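Local coordinates for ankyrin repeat and SAM domain-containing protein 4B (Mus musculus, PDB 5F3X), which probably acts as a scaffold whose SAM domain and C-terminal PDZ-binding tail help assemble a protein complex by binding a partner protein, at residues E13-S18 with S61-R66; E31-E36 with Q47-Q52; E36-C41 with K57-A62. One frame throughout, in Å; residues are numbered along the deposited sequence.

Interaction 1: E13-S18 with S61-R66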
loop_
_atom_site.group_PDB
_atom_site.type_symbol
_atom_site.label_atom_id
_atom_site.label_comp_id
_atom_site.label_asym_id
_atom_site.label_seq_id
_atom_site.Cartn_x
_atom_site.Cartn_y
_atom_site.Cartn_z
ATOM N N GLU B 13 -9.365 15.926 -6.456
ATOM C CA GLU B 13 -8.978 15.744 -7.850
ATOM C C GLU B 13 -8.865 14.268 -8.201
ATOM O O GLU B 13 -9.452 13.812 -9.194
ATOM C CB GLU B 13 -7.670 16.463 -8.156
ATOM C CG GLU B 13 -7.202 16.210 -9.602
ATOM C CD GLU B 13 -6.110 17.161 -10.070
ATOM O OE1 GLU B 13 -5.550 17.927 -9.238
ATOM O OE2 GLU B 13 -5.831 17.146 -11.288
ATOM N N VAL B 14 -8.098 13.507 -7.409
ATOM C CA VAL B 14 -7.963 12.073 -7.674
ATOM C C VAL B 14 -9.334 11.432 -7.711
ATOM O O VAL B 14 -9.634 10.613 -8.594
ATOM C CB VAL B 14 -7.073 11.383 -6.616
ATOM C CG1 VAL B 14 -6.883 9.915 -6.986
ATOM C CG2 VAL B 14 -5.744 12.069 -6.472
ATOM N N PHE B 15 -10.190 11.801 -6.746
ATOM C CA PHE B 15 -11.554 11.298 -6.699
ATOM C C PHE B 15 -12.265 11.494 -8.038
ATOM O O PHE B 15 -12.625 10.516 -8.703
ATOM C CB PHE B 15 -12.308 11.974 -5.557
ATOM C CG PHE B 15 -13.707 11.468 -5.386
ATOM C CD1 PHE B 15 -13.938 10.198 -4.869
ATOM C CD2 PHE B 15 -14.790 12.240 -5.770
ATOM C CE1 PHE B 15 -15.218 9.724 -4.731
ATOM C CE2 PHE B 15 -16.075 11.766 -5.630
ATOM C CZ PHE B 15 -16.291 10.509 -5.115
ATOM N N LEU B 16 -12.459 12.755 -8.462
ATOM C CA LEU B 16 -13.113 13.005 -9.752
ATOM C C LEU B 16 -12.407 12.279 -10.889
ATOM O O LEU B 16 -13.057 11.703 -11.768
ATOM C CB LEU B 16 -13.180 14.501 -10.043
ATOM C CG LEU B 16 -13.913 15.336 -8.986
ATOM C CD1 LEU B 16 -13.776 16.824 -9.301
ATOM C CD2 LEU B 16 -15.398 14.918 -8.863
ATOM N N GLN B 17 -11.074 12.276 -10.876
ATOM C CA GLN B 17 -10.309 11.602 -11.921
ATOM C C GLN B 17 -10.708 10.133 -12.041
ATOM O O GLN B 17 -11.012 9.638 -13.136
ATOM C CB GLN B 17 -8.822 11.750 -11.611
ATOM C CG GLN B 17 -7.897 11.261 -12.691
ATOM C CD GLN B 17 -8.089 11.980 -14.009
ATOM O OE1 GLN B 17 -8.218 13.227 -14.068
ATOM N NE2 GLN B 17 -8.128 11.193 -15.088
ATOM N N SER B 18 -10.738 9.427 -10.912
ATOM C CA SER B 18 -11.157 8.028 -10.895
ATOM C C SER B 18 -12.540 7.801 -11.513
ATOM O O SER B 18 -12.824 6.699 -11.998
ATOM C CB SER B 18 -11.161 7.531 -9.452
ATOM O OG SER B 18 -12.152 8.219 -8.688
ATOM N N SER B 61 -23.516 8.434 -6.728
ATOM C CA SER B 61 -23.195 7.021 -6.615
ATOM C C SER B 61 -21.811 6.841 -6.016
ATOM O O SER B 61 -21.630 6.074 -5.064
ATOM C CB SER B 61 -23.286 6.367 -7.990
ATOM O OG SER B 61 -22.728 5.067 -7.999
ATOM N N ALA B 62 -20.827 7.575 -6.546
ATOM C CA ALA B 62 -19.451 7.454 -6.078
ATOM C C ALA B 62 -19.311 7.916 -4.637
ATOM O O ALA B 62 -18.567 7.313 -3.854
ATOM C CB ALA B 62 -18.518 8.259 -6.982
ATOM N N ILE B 63 -20.001 9.004 -4.280
ATOM C CA ILE B 63 -19.967 9.516 -2.916
ATOM C C ILE B 63 -20.528 8.487 -1.952
ATOM O O ILE B 63 -20.046 8.327 -0.826
ATOM C CB ILE B 63 -20.749 10.839 -2.845
ATOM C CG1 ILE B 63 -19.982 11.944 -3.572
ATOM C CG2 ILE B 63 -21.066 11.231 -1.393
ATOM C CD1 ILE B 63 -20.871 13.105 -3.991
ATOM N N ASP B 64 -21.558 7.780 -2.375
ATOM C CA ASP B 64 -22.228 6.876 -1.464
ATOM C C ASP B 64 -21.442 5.578 -1.290
ATOM O O ASP B 64 -21.365 5.041 -0.175
ATOM C CB ASP B 64 -23.636 6.610 -1.971
ATOM C CG ASP B 64 -24.315 5.525 -1.200
ATOM O OD1 ASP B 64 -24.838 5.829 -0.102
ATOM O OD2 ASP B 64 -24.289 4.365 -1.688
ATOM N N LYS B 65 -20.865 5.067 -2.378
ATOM C CA LYS B 65 -19.955 3.933 -2.279
ATOM C C LYS B 65 -18.827 4.226 -1.298
ATOM O O LYS B 65 -18.488 3.387 -0.458
ATOM C CB LYS B 65 -19.394 3.595 -3.665
ATOM C CG LYS B 65 -20.448 3.225 -4.676
ATOM C CD LYS B 65 -19.927 2.418 -5.847
ATOM C CE LYS B 65 -21.133 1.775 -6.567
ATOM N NZ LYS B 65 -20.823 0.709 -7.586
ATOM N N ARG B 66 -18.248 5.429 -1.381
ATOM C CA ARG B 66 -17.142 5.810 -0.503
ATOM C C ARG B 66 -17.587 5.967 0.948
ATOM O O ARG B 66 -16.868 5.556 1.859
ATOM C CB ARG B 66 -16.509 7.115 -0.989
ATOM C CG ARG B 66 -15.429 7.725 -0.041
ATOM C CD ARG B 66 -14.854 9.007 -0.660
ATOM N NE ARG B 66 -13.654 9.566 -0.025
ATOM C CZ ARG B 66 -12.420 9.173 -0.313
ATOM N NH1 ARG B 66 -12.223 8.194 -1.188
ATOM N NH2 ARG B 66 -11.389 9.739 0.276
#
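F15 projects from helix 11-18 against A62, I63 and R66 of helix 53-71, and this aromatic anchor is a core contact of the SAM domain, a compact bundle of five helices. The short helix axes approach to 11.5 Å at 117°, far enough apart that a large side chain has to span the gap. F15 does so, and of the 164 Å² buried between the segments, both sides summed, 93 Å² belongs to it.

The apolar part of the contact lies at the far end of the ring. With CG anti to the backbone N (chi1 -177°), the ring points toward helix 53-71, and F15 CZ arrives 3.7 Å from A62 CB. Beside this methyl, I63 offers its CG1 to the same CZ at 4.3 Å, while its backbone N lies near the ring plane, at the edge. L38 of helix 35-39 also touches both F15 and I63, so a third helix joins the cluster.

R66 adds its aliphatic stem to the contact, while its charged end turns to another protein. The chain is extended from CG to NE and passes the ring, the guanidinium plane standing 65° from that of the ring. Beyond it, NH1 forms a salt bridge with an acidic side chain of the other protein and NH2 a hydrogen bond with that protein's backbone. A core residue and a binding surface therefore share one arginine, whose methylene CD rests 4.1 Å from F15 CE1.

Interaction 2: E31-E36 with Q47-Q52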
loop_
_atom_site.group_PDB
_atom_site.type_symbol
_atom_site.label_atom_id
_atom_site.label_comp_id
_atom_site.label_asym_id
_atom_site.label_seq_id
_atom_site.Cartn_x
_atom_site.Cartn_y
_atom_site.Cartn_z
ATOM N N GLU B 31 -16.649 27.063 -6.533
ATOM C CA GLU B 31 -17.590 26.997 -5.424
ATOM C C GLU B 31 -16.918 26.625 -4.113
ATOM O O GLU B 31 -17.611 26.460 -3.103
ATOM C CB GLU B 31 -18.721 26.008 -5.734
ATOM C CG GLU B 31 -19.602 26.403 -6.912
ATOM C CD GLU B 31 -20.405 27.675 -6.670
ATOM O OE1 GLU B 31 -20.663 28.020 -5.488
ATOM O OE2 GLU B 31 -20.779 28.335 -7.670
ATOM N N GLN B 32 -15.595 26.484 -4.115
ATOM C CA GLN B 32 -14.803 26.162 -2.921
ATOM C C GLN B 32 -15.258 24.851 -2.297
ATOM O O GLN B 32 -15.397 24.721 -1.085
ATOM C CB GLN B 32 -14.823 27.308 -1.907
ATOM C CG GLN B 32 -13.967 28.479 -2.365
ATOM C CD GLN B 32 -14.033 29.668 -1.429
ATOM O OE1 GLN B 32 -14.042 29.518 -0.201
ATOM N NE2 GLN B 32 -14.067 30.869 -2.007
ATOM N N ILE B 33 -15.433 23.856 -3.150
ATOM C CA ILE B 33 -15.895 22.537 -2.743
ATOM C C ILE B 33 -14.680 21.624 -2.684
ATOM O O ILE B 33 -14.216 21.123 -3.712
ATOM C CB ILE B 33 -16.930 22.000 -3.731
ATOM C CG1 ILE B 33 -18.075 23.005 -3.869
ATOM C CG2 ILE B 33 -17.410 20.615 -3.309
ATOM C CD1 ILE B 33 -19.142 22.576 -4.856
ATOM N N ASP B 34 -14.198 21.335 -1.482
ATOM C CA ASP B 34 -13.197 20.286 -1.368
ATOM C C ASP B 34 -13.926 18.944 -1.303
ATOM O O ASP B 34 -15.157 18.885 -1.393
ATOM C CB ASP B 34 -12.281 20.536 -0.170
ATOM C CG ASP B 34 -13.041 20.922 1.099
ATOM O OD1 ASP B 34 -14.280 20.744 1.138
ATOM O OD2 ASP B 34 -12.388 21.388 2.072
ATOM N N LEU B 35 -13.183 17.839 -1.182
ATOM C CA LEU B 35 -13.873 16.558 -1.083
ATOM C C LEU B 35 -14.690 16.493 0.199
ATOM O O LEU B 35 -15.741 15.844 0.236
ATOM C CB LEU B 35 -12.880 15.404 -1.181
ATOM C CG LEU B 35 -13.292 13.957 -0.898
ATOM C CD1 LEU B 35 -12.331 12.936 -1.516
ATOM C CD2 LEU B 35 -13.342 13.729 0.617
ATOM N N GLU B 36 -14.226 17.164 1.254
ATOM C CA GLU B 36 -15.010 17.264 2.475
ATOM C C GLU B 36 -16.397 17.808 2.181
ATOM O O GLU B 36 -17.403 17.211 2.564
ATOM C CB GLU B 36 -14.289 18.160 3.477
ATOM C CG GLU B 36 -15.155 18.696 4.594
ATOM C CD GLU B 36 -14.352 19.126 5.821
ATOM O OE1 GLU B 36 -14.948 19.722 6.757
ATOM O OE2 GLU B 36 -13.119 18.863 5.856
ATOM N N GLN B 47 -27.721 20.310 -8.194
ATOM C CA GLN B 47 -28.575 21.029 -9.133
ATOM C C GLN B 47 -28.373 22.531 -9.023
ATOM O O GLN B 47 -28.535 23.251 -10.012
ATOM C CB GLN B 47 -30.042 20.719 -8.877
ATOM C CG GLN B 47 -30.641 19.596 -9.675
ATOM C CD GLN B 47 -32.127 19.444 -9.383
ATOM O OE1 GLN B 47 -32.963 19.943 -10.129
ATOM N NE2 GLN B 47 -32.458 18.767 -8.288
ATOM N N ASN B 48 -28.043 23.027 -7.831
ATOM C CA ASN B 48 -27.895 24.468 -7.675
ATOM C C ASN B 48 -26.693 24.997 -8.452
ATOM O O ASN B 48 -26.733 26.127 -8.952
ATOM C CB ASN B 48 -27.821 24.828 -6.192
ATOM C CG ASN B 48 -29.196 24.819 -5.528
ATOM O OD1 ASN B 48 -30.220 24.975 -6.197
ATOM N ND2 ASN B 48 -29.224 24.645 -4.209
ATOM N N ILE B 49 -25.643 24.195 -8.605
ATOM C CA ILE B 49 -24.482 24.615 -9.380
ATOM C C ILE B 49 -24.605 24.130 -10.815
ATOM O O ILE B 49 -23.604 24.058 -11.534
ATOM C CB ILE B 49 -23.154 24.183 -8.733
ATOM C CG1 ILE B 49 -23.105 22.671 -8.500
ATOM C CG2 ILE B 49 -22.938 24.982 -7.439
ATOM C CD1 ILE B 49 -21.749 22.162 -8.077
ATOM N N HIS B 50 -25.811 23.699 -11.207
ATOM C CA HIS B 50 -26.142 23.395 -12.613
ATOM C C HIS B 50 -25.414 22.156 -13.136
ATOM O O HIS B 50 -24.979 22.119 -14.290
ATOM C CB HIS B 50 -25.847 24.580 -13.541
ATOM C CG HIS B 50 -26.375 25.887 -13.049
ATOM N ND1 HIS B 50 -27.627 26.357 -13.391
ATOM C CD2 HIS B 50 -25.823 26.825 -12.244
ATOM C CE1 HIS B 50 -27.825 27.526 -12.807
ATOM N NE2 HIS B 50 -26.747 27.833 -12.108
ATOM N N MET B 51 -25.264 21.142 -12.290
ATOM C CA MET B 51 -24.841 19.828 -12.754
ATOM C C MET B 51 -26.062 19.091 -13.293
ATOM O O MET B 51 -27.108 19.051 -12.637
ATOM C CB MET B 51 -24.182 19.047 -11.613
ATOM C CG MET B 51 -23.644 17.690 -12.024
ATOM S SD MET B 51 -22.375 17.066 -10.910
ATOM C CE MET B 51 -21.430 18.559 -10.661
ATOM N N GLN B 52 -25.948 18.531 -14.491
ATOM C CA GLN B 52 -27.133 17.898 -15.045
ATOM C C GLN B 52 -27.289 16.477 -14.496
ATOM O O GLN B 52 -26.398 15.929 -13.838
ATOM C CB GLN B 52 -27.075 17.908 -16.572
ATOM C CG GLN B 52 -26.820 19.294 -17.138
ATOM C CD GLN B 52 -27.682 19.624 -18.342
ATOM O OE1 GLN B 52 -28.910 19.716 -18.241
ATOM N NE2 GLN B 52 -27.040 19.805 -19.498
#
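The contact of E31 and I33 with I49 is a small, largely apolar one on the surface of the SAM helical bundle, where the chain leaving helix 25-30 meets the chain leaving helix 43-48. Only 103 Å² is buried, both sides summed, and more than half of it is on I49, which serves both partners.

The two ends of the site are built alike. Q32, with positive phi, follows helix 25-30 in a Schellman motif, and H50 plays the same part after helix 43-48, with M51 N bonded to L46 O and H50 N to Q47 O at 3.0 Å. E31 and I49, the residues just before these turn residues, are among those that meet. Past the first turn, D34 OD1 caps A37 N and starts helix 35-39.

F28 of helix 25-30 touches I33, I49 and M51 and so links both sides of the contact. I33 and I49 reach toward each other tip to tip, with the CD1 of I33 4.2 Å from the CD1 of I49. The second branch of I49 has a different task. Because CG1 is set between the backbone N and the carbonyl carbon (chi1 56°), CG2 falls anti to the carbonyl carbon and turns to the glutamate. E31 bends at chi2 (-65°) and runs alongside I49 in the opposite sense, so that its CG and its carboxylate both lie along one methyl: I49 CG2 is 3.7 Å from E31 CG, 3.8 Å from E31 CD and 4.0 Å from E31 OE2.

Interaction 3: E36-C41 with K57-A62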
loop_
_atom_site.group_PDB
_atom_site.type_symbol
_atom_site.label_atom_id
_atom_site.label_comp_id
_atom_site.label_asym_id
_atom_site.label_seq_id
_atom_site.Cartn_x
_atom_site.Cartn_y
_atom_site.Cartn_z
ATOM N N GLU B 36 -14.226 17.164 1.254
ATOM C CA GLU B 36 -15.010 17.264 2.475
ATOM C C GLU B 36 -16.397 17.808 2.181
ATOM O O GLU B 36 -17.403 17.211 2.564
ATOM C CB GLU B 36 -14.289 18.160 3.477
ATOM C CG GLU B 36 -15.155 18.696 4.594
ATOM C CD GLU B 36 -14.352 19.126 5.821
ATOM O OE1 GLU B 36 -14.948 19.722 6.757
ATOM O OE2 GLU B 36 -13.119 18.863 5.856
ATOM N N ALA B 37 -16.460 18.957 1.501
ATOM C CA ALA B 37 -17.729 19.593 1.219
ATOM C C ALA B 37 -18.541 18.787 0.218
ATOM O O ALA B 37 -19.779 18.750 0.310
ATOM C CB ALA B 37 -17.503 21.011 0.700
ATOM N N LEU B 38 -17.865 18.131 -0.730
ATOM C CA LEU B 38 -18.572 17.360 -1.744
ATOM C C LEU B 38 -19.462 16.297 -1.105
ATOM O O LEU B 38 -20.632 16.145 -1.488
ATOM C CB LEU B 38 -17.572 16.730 -2.709
ATOM C CG LEU B 38 -18.229 15.965 -3.850
ATOM C CD1 LEU B 38 -19.231 16.896 -4.553
ATOM C CD2 LEU B 38 -17.178 15.379 -4.809
ATOM N N LEU B 39 -18.939 15.575 -0.103
ATOM C CA LEU B 39 -19.727 14.529 0.542
ATOM C C LEU B 39 -20.899 15.090 1.341
ATOM O O LEU B 39 -21.825 14.341 1.658
ATOM C CB LEU B 39 -18.848 13.657 1.451
ATOM C CG LEU B 39 -17.544 13.075 0.868
ATOM C CD1 LEU B 39 -16.986 11.977 1.742
ATOM C CD2 LEU B 39 -17.721 12.580 -0.552
ATOM N N LEU B 40 -20.892 16.386 1.660
ATOM C CA LEU B 40 -22.020 17.074 2.291
ATOM C C LEU B 40 -23.089 17.533 1.292
ATOM O O LEU B 40 -24.038 18.231 1.685
ATOM C CB LEU B 40 -21.522 18.301 3.066
ATOM C CG LEU B 40 -20.636 18.170 4.303
ATOM C CD1 LEU B 40 -20.428 19.559 4.939
ATOM C CD2 LEU B 40 -21.246 17.216 5.300
ATOM N N CYS B 41 -22.925 17.217 0.007
ATOM C CA CYS B 41 -23.800 17.718 -1.046
ATOM C C CYS B 41 -24.931 16.746 -1.358
ATOM O O CYS B 41 -24.744 15.516 -1.399
ATOM C CB CYS B 41 -23.006 18.010 -2.319
ATOM S SG CYS B 41 -22.085 19.544 -2.209
ATOM N N LYS B 57 -25.990 11.772 -10.875
ATOM C CA LYS B 57 -26.124 10.383 -10.446
ATOM C C LYS B 57 -24.760 9.714 -10.295
ATOM O O LYS B 57 -24.522 9.002 -9.316
ATOM C CB LYS B 57 -26.999 9.620 -11.432
ATOM C CG LYS B 57 -28.425 10.176 -11.604
ATOM C CD LYS B 57 -29.266 10.122 -10.320
ATOM C CE LYS B 57 -29.293 11.468 -9.546
ATOM N NZ LYS B 57 -29.557 11.264 -8.101
ATOM N N LYS B 58 -23.841 9.948 -11.236
ATOM C CA LYS B 58 -22.521 9.332 -11.139
ATOM C C LYS B 58 -21.769 9.844 -9.922
ATOM O O LYS B 58 -21.194 9.056 -9.164
ATOM C CB LYS B 58 -21.717 9.575 -12.421
ATOM C CG LYS B 58 -22.100 8.633 -13.572
ATOM C CD LYS B 58 -21.785 9.219 -14.943
ATOM C CE LYS B 58 -22.248 8.256 -16.030
ATOM N NZ LYS B 58 -21.725 8.645 -17.381
ATOM N N VAL B 59 -21.772 11.164 -9.710
ATOM C CA VAL B 59 -21.146 11.734 -8.511
ATOM C C VAL B 59 -21.755 11.134 -7.246
ATOM O O VAL B 59 -21.034 10.698 -6.346
ATOM C CB VAL B 59 -21.266 13.269 -8.497
ATOM C CG1 VAL B 59 -20.611 13.800 -7.296
ATOM C CG2 VAL B 59 -20.577 13.881 -9.670
ATOM N N LEU B 60 -23.089 11.113 -7.144
ATOM C CA LEU B 60 -23.658 10.701 -5.865
ATOM C C LEU B 60 -23.495 9.210 -5.651
ATOM O O LEU B 60 -23.303 8.765 -4.515
ATOM C CB LEU B 60 -25.123 11.125 -5.734
ATOM C CG LEU B 60 -25.354 12.650 -5.711
ATOM C CD1 LEU B 60 -26.604 13.088 -6.490
ATOM C CD2 LEU B 60 -25.380 13.175 -4.296
ATOM N N SER B 61 -23.516 8.434 -6.728
ATOM C CA SER B 61 -23.195 7.021 -6.615
ATOM C C SER B 61 -21.811 6.841 -6.016
ATOM O O SER B 61 -21.630 6.074 -5.064
ATOM C CB SER B 61 -23.286 6.367 -7.990
ATOM O OG SER B 61 -22.728 5.067 -7.999
ATOM N N ALA B 62 -20.827 7.575 -6.546
ATOM C CA ALA B 62 -19.451 7.454 -6.078
ATOM C C ALA B 62 -19.311 7.916 -4.637
ATOM O O ALA B 62 -18.567 7.313 -3.854
ATOM C CB ALA B 62 -18.518 8.259 -6.982
#
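The shortest polar bond here, S61 N to K57 O at 2.8 Å, closes the turn of helix 53-71 from which V59 and L60 reach L38 and C41. On the facing side the chain is held by bonds that span three residues, L40 N to A37 O and C41 N to L38 O, both 2.9 Å, as helix 35-39 gives way to the connection toward helix 43-48. The backbone of each segment is thus bonded to itself, and the meeting between them depends on van der Waals contact.

That meeting has two separate points. At the first, deeper one, L38 and V59 bring methyl groups together, L38 CD1 lying 4.4 Å from V59 CG1. The leucine starts from a CA-CB bond that does not aim at V59; it is the outer end of the chain, with CG anti to the backbone N (chi1 -177°), that closes the distance. Both residues have wider neighbourhoods: L38 also touches L12 of helix 11-18 and I33 in the loop before its own helix, and V59 meets L21 and M51.

At the second point a backbone atom, not the cysteine side chain, does the touching. L60 CD2 approaches the carbonyl oxygen C41 O to 3.8 Å, a methyl against a peptide oxygen. L60 packs on D43 and L46 as well, and so brings helix 53-71 against both the C41 loop and helix 43-48; a long, weak ion pair from K57 NZ to D43 OD1 lies nearby. Such an arrangement, a short helix packed by apolar side chains against the long C-terminal helix, is that of the five-helix SAM domain.

In the fold
Read from the N terminus, the chain leaves helix 11-18, and interaction 1 closes the widest loop by bringing it back to helix 53-71. Interaction 2 lies wholly within that span, joining the turn after helix 25-30 to the turn after helix 43-48. Interaction 3 begins inside it, on helix 35-39 and its exit, and ends on the same part of helix 53-71, sharing S61 and A62 with interaction 1; their centres are about 7 Å apart. The segments of interactions 2 and 3 alternate along the chain, so these two loops cross, sharing E36. Together the contacts tie helices 11-18 and 35-39 to helix 53-71, and the ends of helices 25-30 and 43-48 to each other.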